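Local coordinates for protein Ddb_g0293866 (PDB 5LW6) that binds ADP-ribose through the macrodomain described here and, as part of a longer protein, probably helps to sense DNA damage, at residues S82-L85 against H86-K90; I110-F113 against K114-N118; M166-T169 against G170-E173; G219-N223 against P224-D228. One frame throughout, in Å; residues are numbered along the deposited sequence.

Contact 1: S82-L85 against H86-K90; sequences SEYL and HFHEK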
loop_
_atom_site.group_PDB
_atom_site.type_symbol
_atom_site.label_atom_id
_atom_site.label_comp_id
_atom_site.label_asym_id
_atom_site.label_seq_id
_atom_site.Cartn_x
_atom_site.Cartn_y
_atom_site.Cartn_z
ATOM N N SER A 82 -2.619 -8.198 -11.004
ATOM C CA SER A 82 -2.666 -8.610 -12.391
ATOM C C SER A 82 -3.714 -7.819 -13.170
ATOM O O SER A 82 -3.477 -7.429 -14.313
ATOM C CB SER A 82 -2.772 -10.151 -12.537
ATOM O OG SER A 82 -2.741 -10.451 -13.907
ATOM N N GLU A 83 -4.859 -7.511 -12.549
ATOM C CA GLU A 83 -5.873 -6.721 -13.152
ATOM C C GLU A 83 -5.340 -5.327 -13.534
ATOM O O GLU A 83 -5.530 -4.857 -14.679
ATOM C CB GLU A 83 -7.079 -6.605 -12.246
ATOM C CG GLU A 83 -8.262 -5.797 -12.759
ATOM C CD GLU A 83 -9.389 -5.666 -11.728
ATOM O OE1 GLU A 83 -9.076 -5.249 -10.573
ATOM O OE2 GLU A 83 -10.593 -5.958 -12.043
ATOM N N TYR A 84 -4.674 -4.701 -12.590
ATOM C CA TYR A 84 -4.096 -3.376 -12.810
ATOM C C TYR A 84 -3.011 -3.447 -13.884
ATOM O O TYR A 84 -3.028 -2.654 -14.864
ATOM C CB TYR A 84 -3.534 -2.895 -11.477
ATOM C CG TYR A 84 -2.843 -1.508 -11.582
ATOM C CD1 TYR A 84 -3.611 -0.338 -11.564
ATOM C CD2 TYR A 84 -1.488 -1.387 -11.732
ATOM C CE1 TYR A 84 -3.007 0.915 -11.658
ATOM C CE2 TYR A 84 -0.867 -0.136 -11.847
ATOM C CZ TYR A 84 -1.620 1.000 -11.842
ATOM O OH TYR A 84 -0.924 2.199 -11.997
ATOM N N LEU A 85 -2.073 -4.393 -13.772
ATOM C CA LEU A 85 -0.937 -4.445 -14.748
ATOM C C LEU A 85 -1.402 -4.778 -16.181
ATOM O O LEU A 85 -0.870 -4.266 -17.152
ATOM C CB LEU A 85 0.159 -5.347 -14.260
ATOM C CG LEU A 85 0.913 -4.872 -13.002
ATOM C CD1 LEU A 85 1.901 -5.963 -12.566
ATOM C CD2 LEU A 85 1.657 -3.593 -13.276
ATOM N N HIS A 86 -2.367 -5.662 -16.315
ATOM C CA HIS A 86 -2.906 -6.015 -17.641
ATOM C C HIS A 86 -3.610 -4.863 -18.237
ATOM O O HIS A 86 -3.460 -4.610 -19.428
ATOM C CB HIS A 86 -3.879 -7.197 -17.520
ATOM C CG HIS A 86 -3.167 -8.506 -17.356
ATOM N ND1 HIS A 86 -3.727 -9.601 -16.724
ATOM C CD2 HIS A 86 -1.923 -8.878 -17.710
ATOM C CE1 HIS A 86 -2.862 -10.602 -16.727
ATOM N NE2 HIS A 86 -1.747 -10.178 -17.292
ATOM N N PHE A 87 -4.403 -4.157 -17.458
ATOM C CA PHE A 87 -5.079 -2.984 -17.932
ATOM C C PHE A 87 -4.051 -1.983 -18.483
ATOM O O PHE A 87 -4.326 -1.273 -19.498
ATOM C CB PHE A 87 -5.870 -2.352 -16.825
ATOM C CG PHE A 87 -6.639 -1.151 -17.202
ATOM C CD1 PHE A 87 -7.909 -1.259 -17.697
ATOM C CD2 PHE A 87 -6.084 0.150 -17.022
ATOM C CE1 PHE A 87 -8.603 -0.098 -18.044
ATOM C CE2 PHE A 87 -6.801 1.294 -17.359
ATOM C CZ PHE A 87 -8.074 1.157 -17.839
ATOM N N HIS A 88 -2.925 -1.861 -17.783
ATOM C CA HIS A 88 -1.860 -0.960 -18.121
ATOM C C HIS A 88 -0.731 -1.611 -18.873
ATOM O O HIS A 88 0.436 -1.234 -18.694
ATOM C CB HIS A 88 -1.311 -0.373 -16.822
ATOM C CG HIS A 88 -2.236 0.580 -16.158
ATOM N ND1 HIS A 88 -2.609 1.766 -16.721
ATOM C CD2 HIS A 88 -2.796 0.573 -14.934
ATOM C CE1 HIS A 88 -3.357 2.466 -15.875
ATOM N NE2 HIS A 88 -3.518 1.742 -14.798
ATOM N N GLU A 89 -1.037 -2.610 -19.713
ATOM C CA GLU A 89 -0.039 -3.221 -20.566
ATOM C C GLU A 89 0.716 -2.084 -21.366
ATOM O O GLU A 89 0.125 -1.137 -21.844
ATOM C CB GLU A 89 -0.687 -4.216 -21.550
ATOM C CG GLU A 89 -1.654 -3.554 -22.527
ATOM C CD GLU A 89 -1.942 -4.383 -23.828
ATOM O OE1 GLU A 89 -1.571 -5.591 -23.891
ATOM O OE2 GLU A 89 -2.564 -3.824 -24.766
ATOM N N LYS A 90 2.005 -2.193 -21.494
ATOM C CA LYS A 90 2.738 -1.202 -22.309
ATOM C C LYS A 90 3.006 0.120 -21.614
ATOM O O LYS A 90 3.505 1.005 -22.259
ATOM C CB LYS A 90 2.017 -0.839 -23.613
ATOM C CG LYS A 90 1.715 -2.022 -24.526
ATOM C CD LYS A 90 1.123 -1.613 -25.878
ATOM C CE LYS A 90 0.984 -2.882 -26.707
ATOM N NZ LYS A 90 0.392 -2.707 -28.063
#
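Tyr84 and His88 meet one turn apart at the end of helix 70-87, and His88 is the side chain to trace outward. Its CB starts 3.5 Å from Tyr84 O, the carbonyl that also takes the backbone bond from His88 N at 3.0 Å. With CG swung beside its own backbone N (chi1 -71°), the imidazole turns back toward the preceding turn instead of leaving the helix. CG stays near the same carbonyl, and then CD2 slides over the tyrosine, lying 3.3 Å from Tyr84 CE1, above one face and displaced toward the rim. At the tip, His88 NE2 sits 3.3 Å from Tyr84 CE1. The two rings form a T-shaped, edge-to-face pair with the histidine supplying the edge; their centroids are 4.4 Å apart and their planes stand at 61°. The neighbouring Phe87 adds its CD2 over the centre of one imidazole face.

Both ring nitrogens are satisfied: NE2 by Asp253 and ND1 by Glu91, two carboxylates that would probably favour a protonated imidazole. Asp253 also bonds Tyr84 OH through its other oxygen, so one carboxylate clamps both tips of the aromatic pair and limits their rotation.

Behind the rings the backbone keeps its helical bonds, with His86 N to Ser82 O at 2.9 Å and Phe87 N to Glu83 O at 3.1 Å. The helix runs out at His88, where Arg124 takes up the carbonyls of Leu85 and His88. This is the C-terminal end of the helix in a beta-alpha-beta unit, on the way from strand 55-59 to strand 95-101 of the macrodomain.

Contact 2: I110-F113 against K114-N118; sequences IQSF and KKHFN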
loop_
_atom_site.group_PDB
_atom_site.type_symbol
_atom_site.label_atom_id
_atom_site.label_comp_id
_atom_site.label_asym_id
_atom_site.label_seq_id
_atom_site.Cartn_x
_atom_site.Cartn_y
_atom_site.Cartn_z
ATOM N N ILE A 110 5.348 -17.464 -3.185
ATOM C CA ILE A 110 5.773 -17.008 -4.501
ATOM C C ILE A 110 5.134 -17.878 -5.579
ATOM O O ILE A 110 4.672 -17.383 -6.600
ATOM C CB ILE A 110 7.321 -16.999 -4.606
ATOM C CG1 ILE A 110 8.023 -16.030 -3.612
ATOM C CG2 ILE A 110 7.710 -16.876 -6.074
ATOM C CD1 ILE A 110 7.567 -14.595 -3.680
ATOM N N GLN A 111 5.125 -19.183 -5.390
ATOM C CA GLN A 111 4.442 -20.097 -6.355
ATOM C C GLN A 111 2.956 -19.765 -6.541
ATOM O O GLN A 111 2.429 -19.876 -7.614
ATOM C CB GLN A 111 4.562 -21.577 -5.895
ATOM C CG GLN A 111 5.933 -22.161 -6.107
ATOM C CD GLN A 111 6.025 -23.600 -5.612
ATOM O OE1 GLN A 111 5.183 -24.081 -4.827
ATOM N NE2 GLN A 111 7.048 -24.317 -6.095
ATOM N N SER A 112 2.287 -19.322 -5.475
ATOM C CA SER A 112 0.883 -19.001 -5.523
ATOM C C SER A 112 0.694 -17.785 -6.390
ATOM O O SER A 112 -0.231 -17.746 -7.218
ATOM C CB SER A 112 0.320 -18.672 -4.135
ATOM O OG SER A 112 -1.089 -18.651 -4.218
ATOM N N PHE A 113 1.542 -16.762 -6.196
ATOM C CA PHE A 113 1.521 -15.654 -7.092
ATOM C C PHE A 113 1.740 -16.086 -8.526
ATOM O O PHE A 113 0.998 -15.639 -9.430
ATOM C CB PHE A 113 2.491 -14.488 -6.708
ATOM C CG PHE A 113 1.931 -13.600 -5.644
ATOM C CD1 PHE A 113 2.047 -13.942 -4.355
ATOM C CD2 PHE A 113 1.364 -12.404 -5.936
ATOM C CE1 PHE A 113 1.543 -13.134 -3.320
ATOM C CE2 PHE A 113 0.794 -11.602 -4.947
ATOM C CZ PHE A 113 0.863 -11.957 -3.630
ATOM N N LYS A 114 2.743 -16.924 -8.758
ATOM C CA LYS A 114 3.022 -17.388 -10.106
ATOM C C LYS A 114 1.828 -18.054 -10.751
ATOM O O LYS A 114 1.538 -17.813 -11.930
ATOM C CB LYS A 114 4.133 -18.429 -10.114
ATOM C CG LYS A 114 5.523 -17.909 -10.003
ATOM C CD LYS A 114 6.548 -19.071 -10.116
ATOM C CE LYS A 114 7.999 -18.587 -9.938
ATOM N NZ LYS A 114 8.941 -19.719 -10.115
ATOM N N LYS A 115 1.073 -18.788 -9.962
ATOM C CA LYS A 115 -0.083 -19.496 -10.442
ATOM C C LYS A 115 -1.175 -18.516 -10.870
ATOM O O LYS A 115 -1.743 -18.651 -11.952
ATOM C CB LYS A 115 -0.569 -20.445 -9.351
ATOM C CG LYS A 115 -1.869 -21.145 -9.617
ATOM C CD LYS A 115 -2.459 -21.805 -8.338
ATOM C CE LYS A 115 -3.579 -22.810 -8.714
ATOM N NZ LYS A 115 -4.462 -23.404 -7.635
ATOM N N HIS A 116 -1.405 -17.480 -10.074
ATOM C CA HIS A 116 -2.372 -16.444 -10.447
ATOM C C HIS A 116 -1.980 -15.605 -11.624
ATOM O O HIS A 116 -2.807 -15.002 -12.231
ATOM C CB HIS A 116 -2.673 -15.544 -9.210
ATOM C CG HIS A 116 -3.491 -16.248 -8.194
ATOM N ND1 HIS A 116 -2.960 -16.919 -7.107
ATOM C CD2 HIS A 116 -4.827 -16.454 -8.144
ATOM C CE1 HIS A 116 -3.937 -17.517 -6.441
ATOM N NE2 HIS A 116 -5.062 -17.264 -7.064
ATOM N N PHE A 117 -0.682 -15.548 -11.971
ATOM C CA PHE A 117 -0.216 -14.820 -13.073
ATOM C C PHE A 117 -0.069 -15.695 -14.310
ATOM O O PHE A 117 0.458 -15.238 -15.309
ATOM C CB PHE A 117 1.171 -14.204 -12.794
ATOM C CG PHE A 117 1.216 -13.234 -11.654
ATOM C CD1 PHE A 117 0.070 -12.472 -11.331
ATOM C CD2 PHE A 117 2.404 -13.035 -10.951
ATOM C CE1 PHE A 117 0.122 -11.583 -10.294
ATOM C CE2 PHE A 117 2.473 -12.130 -9.906
ATOM C CZ PHE A 117 1.301 -11.387 -9.585
ATOM N N ASN A 118 -0.508 -16.945 -14.237
ATOM C CA ASN A 118 -0.527 -17.822 -15.380
ATOM C C ASN A 118 0.839 -18.031 -15.978
ATOM O O ASN A 118 1.004 -18.082 -17.210
ATOM C CB ASN A 118 -1.531 -17.305 -16.424
ATOM C CG ASN A 118 -2.919 -17.122 -15.839
ATOM O OD1 ASN A 118 -3.470 -16.020 -15.786
ATOM N ND2 ASN A 118 -3.474 -18.217 -15.349
#
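Ser112 and His116 face each other in the last turn of helix 107-116, which a Schellman motif closes at Asn118. Ser112 O is gripped twice by His116: the backbone N bonds to it at 3.1 Å, and His116 ND1 comes in at 2.9 Å. The two donors reach the carbonyl from opposite faces, the ring nitrogen 46° out of its plane. At a chi1 of -72° the imidazole turns its ND1 edge back to the preceding turn, while the side chain also rests on Ala78 and Asn79 of helix 70-87. With an alanine in place of His116, Ser112 O would probably lose its second donor and a gap would be likely to open against helix 70-87.

On the buried side Phe113 and Phe117 lie alongside each other, pointing the same way. Phe117 CZ stands at the edge of the Phe113 ring, 3.8 Å from CD2, while Phe113 O lies 3.2 Å above one face of the Phe117 ring. Phe117 N gives that carbonyl a weak bond. Asn118, with positive phi, then sends its N to Lys115 O at 3.1 Å, and the next residue's N returns to Lys114 O, the paired bonds of a Schellman C-cap.

Contact 3: M166-T169 against G170-E173; sequences MLDT and GTFE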
loop_
_atom_site.group_PDB
_atom_site.type_symbol
_atom_site.label_atom_id
_atom_site.label_comp_id
_atom_site.label_asym_id
_atom_site.label_seq_id
_atom_site.Cartn_x
_atom_site.Cartn_y
_atom_site.Cartn_z
HETATM N N MSE A 166 10.542 9.235 10.884
HETATM C CA MSE A 166 11.220 9.766 9.778
HETATM C C MSE A 166 10.516 10.958 9.158
HETATM O O MSE A 166 11.151 11.747 8.577
HETATM C CB MSE A 166 11.425 8.639 8.744
HETATM C CG MSE A 166 12.333 7.554 9.312
HETATM SE SE MSE A 166 12.228 5.965 8.085
HETATM C CE MSE A 166 13.494 6.665 6.753
ATOM N N LEU A 167 9.193 11.039 9.297
ATOM C CA LEU A 167 8.346 12.105 8.723
ATOM C C LEU A 167 8.233 13.275 9.701
ATOM O O LEU A 167 7.946 14.388 9.268
ATOM C CB LEU A 167 6.919 11.572 8.457
ATOM C CG LEU A 167 6.799 10.557 7.302
ATOM C CD1 LEU A 167 5.530 9.731 7.359
ATOM C CD2 LEU A 167 6.927 11.296 5.973
ATOM N N ASP A 168 8.511 12.965 10.976
ATOM C CA ASP A 168 8.132 13.727 12.189
ATOM C C ASP A 168 6.648 13.557 12.498
ATOM O O ASP A 168 5.804 14.095 11.783
ATOM C CB ASP A 168 8.428 15.210 12.087
ATOM C CG ASP A 168 8.209 15.918 13.444
ATOM O OD1 ASP A 168 9.099 15.788 14.310
ATOM O OD2 ASP A 168 7.121 16.498 13.667
ATOM N N THR A 169 6.353 12.777 13.521
ATOM C CA THR A 169 4.983 12.373 13.853
ATOM C C THR A 169 4.013 13.539 13.950
ATOM O O THR A 169 2.971 13.526 13.321
ATOM C CB THR A 169 4.969 11.580 15.143
ATOM O OG1 THR A 169 5.756 10.405 14.957
ATOM C CG2 THR A 169 3.566 11.158 15.535
ATOM N N GLY A 170 4.380 14.552 14.740
ATOM C CA GLY A 170 3.451 15.668 14.970
ATOM C C GLY A 170 3.166 16.385 13.673
ATOM O O GLY A 170 2.001 16.696 13.335
ATOM N N THR A 171 4.217 16.598 12.880
ATOM C CA THR A 171 4.054 17.340 11.653
ATOM C C THR A 171 3.153 16.539 10.687
ATOM O O THR A 171 2.217 17.073 10.109
ATOM C CB THR A 171 5.382 17.649 10.946
ATOM O OG1 THR A 171 6.274 18.315 11.877
ATOM C CG2 THR A 171 5.099 18.546 9.735
ATOM N N PHE A 172 3.466 15.250 10.537
ATOM C CA PHE A 172 2.739 14.476 9.552
ATOM C C PHE A 172 1.253 14.307 9.987
ATOM O O PHE A 172 0.354 14.358 9.139
ATOM C CB PHE A 172 3.407 13.151 9.356
ATOM C CG PHE A 172 2.865 12.366 8.179
ATOM C CD1 PHE A 172 3.161 12.721 6.889
ATOM C CD2 PHE A 172 2.119 11.185 8.371
ATOM C CE1 PHE A 172 2.642 12.016 5.811
ATOM C CE2 PHE A 172 1.598 10.502 7.317
ATOM C CZ PHE A 172 1.891 10.893 6.031
ATOM N N GLU A 173 1.024 14.109 11.250
ATOM C CA GLU A 173 -0.333 13.902 11.760
ATOM C C GLU A 173 -1.207 15.136 11.599
ATOM O O GLU A 173 -2.387 15.016 11.290
ATOM C CB GLU A 173 -0.280 13.454 13.188
ATOM C CG GLU A 173 0.186 12.005 13.332
ATOM C CD GLU A 173 -0.021 11.445 14.737
ATOM O OE1 GLU A 173 -0.374 12.245 15.677
ATOM O OE2 GLU A 173 0.139 10.223 14.957
#
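Asp168 is the N-cap of helix 169-179 and its carboxylate is met by Thr171, at the junction where helix 161-167 ends and the chain turns straight into the next helix. The polar bonds centre on one carboxylate oxygen. Asp168 OD2 accepts from Thr171 N at 3.0 Å, the capping bond proper, on its anti side and close to the carboxylate plane. Thr171 OG1 donates to the same oxygen at 2.7 Å, but from well above that plane. Asp168 CG lies opposite its backbone N (chi1 -172°), which carries the acid across to the exposed first turn of the helix; a negative group there should also suit the helix dipole.

Backbone bonds start the helix at once: Phe172 N to Asp168 O, and Glu173 N to Thr169 O, each 2.9 Å. Beside the latter, the Thr169 and Glu173 side chains run together, with Thr169 CG2 3.6 Å from Glu173 OE2, an oxygen whose hydrogen bond comes from Lys156 N.

The apolar part joins the two helices on their buried side. Leu167, the last residue of the first, lies over one face of the Phe172 ring in a CH-pi contact, while Tyr164 meets the same ring edge-to-face. A serine in place of Phe172 would probably leave Leu167 and Tyr164 without the surface they pack on. Leu167 CD1 sits 3.7 Å from the ring centroid, only 5° off the ring normal.

Contact 4: G219-N223 against P224-D228; sequences GVNMN and PNKPD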
loop_
_atom_site.group_PDB
_atom_site.type_symbol
_atom_site.label_atom_id
_atom_site.label_comp_id
_atom_site.label_asym_id
_atom_site.label_seq_id
_atom_site.Cartn_x
_atom_site.Cartn_y
_atom_site.Cartn_z
ATOM N N GLY A 219 -6.694 -1.219 5.297
ATOM C CA GLY A 219 -7.075 -2.570 4.957
ATOM C C GLY A 219 -7.926 -3.134 6.112
ATOM O O GLY A 219 -8.058 -2.526 7.171
ATOM N N VAL A 220 -8.399 -4.341 5.903
ATOM C CA VAL A 220 -9.283 -5.030 6.794
ATOM C C VAL A 220 -8.466 -5.677 7.912
ATOM O O VAL A 220 -7.513 -6.384 7.673
ATOM C CB VAL A 220 -10.072 -6.082 6.010
ATOM C CG1 VAL A 220 -10.869 -6.959 6.940
ATOM C CG2 VAL A 220 -10.955 -5.430 4.973
ATOM N N ASN A 221 -8.833 -5.364 9.152
ATOM C CA ASN A 221 -8.203 -5.996 10.301
ATOM C C ASN A 221 -9.051 -7.140 10.820
ATOM O O ASN A 221 -10.243 -7.025 11.029
ATOM C CB ASN A 221 -8.073 -4.998 11.458
ATOM C CG ASN A 221 -7.564 -5.659 12.704
ATOM O OD1 ASN A 221 -6.577 -6.367 12.640
ATOM N ND2 ASN A 221 -8.239 -5.433 13.856
HETATM N N MSE A 222 -8.383 -8.238 11.033
HETATM C CA MSE A 222 -9.008 -9.395 11.604
HETATM C C MSE A 222 -8.575 -9.670 13.032
HETATM O O MSE A 222 -9.118 -10.612 13.649
HETATM C CB MSE A 222 -8.646 -10.678 10.824
HETATM C CG MSE A 222 -8.946 -10.616 9.319
HETATM SE SE MSE A 222 -10.765 -10.367 8.842
HETATM C CE MSE A 222 -11.417 -12.104 9.560
ATOM N N ASN A 223 -7.580 -8.927 13.557
ATOM C CA ASN A 223 -6.915 -9.180 14.852
ATOM C C ASN A 223 -7.676 -8.475 15.980
ATOM O O ASN A 223 -7.634 -7.234 16.055
ATOM C CB ASN A 223 -5.461 -8.677 14.764
ATOM C CG ASN A 223 -4.680 -8.916 16.019
ATOM O OD1 ASN A 223 -5.257 -9.236 17.069
ATOM N ND2 ASN A 223 -3.357 -8.745 15.921
ATOM N N PRO A 224 -8.345 -9.252 16.870
ATOM C CA PRO A 224 -9.067 -8.720 18.032
ATOM C C PRO A 224 -8.303 -7.643 18.842
ATOM O O PRO A 224 -8.939 -6.768 19.434
ATOM C CB PRO A 224 -9.265 -9.986 18.886
ATOM C CG PRO A 224 -9.307 -11.108 17.889
ATOM C CD PRO A 224 -8.212 -10.726 16.955
ATOM N N ASN A 225 -6.973 -7.675 18.853
ATOM C CA ASN A 225 -6.183 -6.724 19.655
ATOM C C ASN A 225 -5.962 -5.401 18.997
ATOM O O ASN A 225 -5.392 -4.503 19.617
ATOM C CB ASN A 225 -4.797 -7.289 19.995
ATOM C CG ASN A 225 -4.858 -8.637 20.687
ATOM O OD1 ASN A 225 -4.057 -9.542 20.389
ATOM N ND2 ASN A 225 -5.810 -8.790 21.591
ATOM N N LYS A 226 -6.372 -5.269 17.736
ATOM C CA LYS A 226 -6.227 -4.009 16.993
ATOM C C LYS A 226 -7.634 -3.416 16.726
ATOM O O LYS A 226 -8.622 -4.180 16.805
ATOM C CB LYS A 226 -5.446 -4.311 15.684
ATOM C CG LYS A 226 -4.028 -4.855 15.922
ATOM C CD LYS A 226 -3.093 -3.809 16.557
ATOM C CE LYS A 226 -1.725 -4.401 16.941
ATOM N NZ LYS A 226 -0.749 -3.316 17.259
ATOM N N PRO A 227 -7.741 -2.077 16.408
ATOM C CA PRO A 227 -9.068 -1.454 16.119
ATOM C C PRO A 227 -9.891 -2.122 15.012
ATOM O O PRO A 227 -9.320 -2.587 14.012
ATOM C CB PRO A 227 -8.708 -0.030 15.647
ATOM C CG PRO A 227 -7.448 0.271 16.382
ATOM C CD PRO A 227 -6.674 -1.044 16.350
ATOM N N ASP A 228 -11.216 -2.098 15.183
ATOM C CA ASP A 228 -12.176 -2.379 14.110
ATOM C C ASP A 228 -11.960 -3.772 13.510
ATOM O O ASP A 228 -12.017 -3.976 12.271
ATOM C CB ASP A 228 -12.030 -1.336 13.009
ATOM C CG ASP A 228 -12.621 0.023 13.355
ATOM O OD1 ASP A 228 -13.329 0.170 14.369
ATOM O OD2 ASP A 228 -12.401 0.964 12.553
HETATM O O HOH W 1 -10.607 -3.344 10.046
#
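Asn223 O is gripped from opposite faces by two donors, Asn221 ND2 at 2.9 Å and Lys226 N, also at 2.9 Å. The second bond closes the type I beta turn from Asn223 to Lys226, in the loop that leaves strand 213-217 of the macrodomain. The first belongs to an asparagine that works at both ends: Asn221 OD1 takes Asn223 N at 2.9 Å, forming an Asx turn, while its ND2 points back to the carbonyl of that same residue. Together they fix the rotation of the amide and leave little choice in which end is nitrogen. A first torsion of 174° turns the Asn221 amide into the middle of the loop, where ND2 also gives a weak bond to Pro227 O at 3.0 Å. Lys226 CB packs against this amide, and the lysine's NZ goes on to Gln159.

Asn223 makes a similar reach two residues onward. Its OD1 accepts from Asn225 N at 2.9 Å, with an N-H...O angle of 163° and the donor above the carbonyl plane of the amide; its ND2 is held by Thr65 O. In macrodomains the loops at the ends of the core strands commonly shape the ADP-ribose pocket, and this loop may belong to that rim. The two limbs are finally tied by a water, which accepts from Asn221 N at 2.8 Å and donates to Asp228 O at 2.7 Å.

None of the four contacts is wholly core. Contacts 1, 2 and 3 each have a buried side carrying aromatic rings and an exposed polar side, whereas contact 4 is a surface loop. Contacts 1 and 2 finish the helices of successive beta-alpha-beta units and touch through Ser82 CB and Phe117 CD1, 3.9 Å apart. Contact 3 lies across the chain's centre from both, its nearest atoms about 20 Å from those of contact 1, and ends one helix and starts the next. Chemistry follows place: ring edges and histidines at the two C-terminal ends, an acidic cap with a CH-pi contact at the helix junction, and amides, backbone and a water in the loop.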